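Cytochrome P450 (CYP102L1) (Mycobacterium phage Adler, PDB 6N6Q) binds haem and, as a cytochrome P450, probably catalyses oxidation of an organic substrate. Local coordinates at residues 318-323 / 429-434. Residues are numbered along the deposited sequence; the frame is centred on the assembly and turned at random.
Sequences PDFQFD and MVIALA
Phe320 reaches from an irregular strip of chain to helix 422-439 and meets two residues one turn apart, Ile431 and Ala434. The principal interaction is a CH-pi contact: the methyl CG2 of Ile431 sits almost exactly over the middle of the Phe320 ring, 3.9 Å from its centroid and 4° off the ring normal. With chi1 of Ile431 at -54°, CG1 turns to the side of the backbone N and CG2 points away from it, the rotamer in which the gamma methyl meets the ring. On the opposite face of the ring lies CB of Pro318, 3.6 Å above the plane and displaced toward the rim, so the ring is sandwiched between its own loop and the helix. Van der Waals contacts complete the fit. CB of Ala434 approaches the ring edge, 4.0 Å from CE1 of Phe320, and CZ of Phe320 lies 4.0 Å from Ile431 O. Outside the two segments, Trp312 packs edge-to-face with Phe320, and the Phe320 carbonyl accepts a hydrogen bond from His126 of helix 119-145. Met429, in the same helix as Ile431, touches the haem. The junction thus joins the chain between the J and K helices (298-311 and 329-341) to the L helix, which follows the cysteine-containing haem-binding loop, by dispersion and shape, with both faces of one buried aromatic ring occupied by aliphatic carbon.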
# COMPACT_ATOMS: atom_id res chain seq x y z
N PRO A 318 20.71 13.08 7.81
CA PRO A 318 20.84 12.19 8.98
C PRO A 318 21.60 10.92 8.65
O PRO A 318 21.40 10.30 7.60
CB PRO A 318 19.39 11.90 9.36
CG PRO A 318 18.62 13.05 8.81
CD PRO A 318 19.31 13.42 7.54
N ASP A 319 22.49 10.53 9.57
CA ASP A 319 23.21 9.26 9.50
C ASP A 319 22.28 8.18 10.04
O ASP A 319 22.36 7.75 11.20
CB ASP A 319 24.51 9.34 10.28
CG ASP A 319 25.25 8.02 10.35
OD1 ASP A 319 25.04 7.16 9.46
OD2 ASP A 319 26.03 7.83 11.31
N PHE A 320 21.37 7.74 9.18
CA PHE A 320 20.34 6.78 9.58
C PHE A 320 20.98 5.43 9.92
O PHE A 320 21.61 4.80 9.07
CB PHE A 320 19.31 6.60 8.46
CG PHE A 320 18.38 7.77 8.29
CD1 PHE A 320 17.41 8.04 9.24
CD2 PHE A 320 18.46 8.58 7.17
CE1 PHE A 320 16.54 9.11 9.09
CE2 PHE A 320 17.60 9.65 7.01
CZ PHE A 320 16.64 9.91 7.97
N GLN A 321 20.81 5.00 11.17
CA GLN A 321 21.12 3.64 11.57
C GLN A 321 19.82 2.91 11.88
O GLN A 321 18.82 3.53 12.27
CB GLN A 321 22.06 3.61 12.78
CG GLN A 321 21.93 4.83 13.67
CD GLN A 321 23.12 5.02 14.60
OE1 GLN A 321 23.68 4.06 15.12
NE2 GLN A 321 23.51 6.28 14.80
N PHE A 322 19.84 1.59 11.68
CA PHE A 322 18.60 0.81 11.66
C PHE A 322 17.81 0.97 12.96
O PHE A 322 16.58 1.09 12.93
CB PHE A 322 18.91 -0.66 11.40
CG PHE A 322 17.71 -1.56 11.50
CD1 PHE A 322 16.74 -1.55 10.52
CD2 PHE A 322 17.56 -2.41 12.58
CE1 PHE A 322 15.64 -2.38 10.62
CE2 PHE A 322 16.46 -3.24 12.68
CZ PHE A 322 15.50 -3.22 11.70
N ASP A 323 18.49 0.97 14.10
CA ASP A 323 17.80 1.01 15.39
C ASP A 323 17.11 2.34 15.66
O ASP A 323 16.15 2.38 16.44
CB ASP A 323 18.77 0.69 16.52
CG ASP A 323 19.04 -0.79 16.67
OD1 ASP A 323 18.08 -1.58 16.52
OD2 ASP A 323 20.20 -1.16 16.93
N MET A 429 8.45 4.25 5.46
CA MET A 429 7.64 5.45 5.63
C MET A 429 8.23 6.39 6.67
O MET A 429 8.11 7.61 6.53
CB MET A 429 6.21 5.06 6.01
CG MET A 429 5.40 4.46 4.87
SD MET A 429 3.66 4.19 5.29
CE MET A 429 3.80 2.99 6.62
N VAL A 430 8.88 5.85 7.70
CA VAL A 430 9.46 6.70 8.73
C VAL A 430 10.74 7.35 8.23
O VAL A 430 10.95 8.56 8.42
CB VAL A 430 9.71 5.89 10.02
CG1 VAL A 430 10.42 6.75 11.06
CG2 VAL A 430 8.40 5.36 10.57
N ILE A 431 11.62 6.58 7.59
CA ILE A 431 12.87 7.14 7.07
C ILE A 431 12.58 8.24 6.05
O ILE A 431 13.25 9.27 6.02
CB ILE A 431 13.75 6.04 6.46
CG1 ILE A 431 13.98 4.91 7.47
CG2 ILE A 431 15.09 6.61 6.01
CD1 ILE A 431 14.98 3.87 7.00
N ALA A 432 11.56 8.03 5.21
CA ALA A 432 11.22 9.02 4.20
C ALA A 432 10.72 10.31 4.84
O ALA A 432 11.14 11.41 4.46
CB ALA A 432 10.17 8.45 3.24
N LEU A 433 9.83 10.18 5.83
CA LEU A 433 9.28 11.37 6.48
C LEU A 433 10.33 12.05 7.36
O LEU A 433 10.39 13.28 7.42
CB LEU A 433 8.05 11.00 7.31
CG LEU A 433 6.76 10.79 6.51
CD1 LEU A 433 5.70 10.17 7.39
CD2 LEU A 433 6.28 12.12 5.95
N ALA A 434 11.15 11.25 8.06
CA ALA A 434 12.18 11.83 8.92
C ALA A 434 13.17 12.66 8.11
O ALA A 434 13.57 13.75 8.54
CB ALA A 434 12.90 10.74 9.70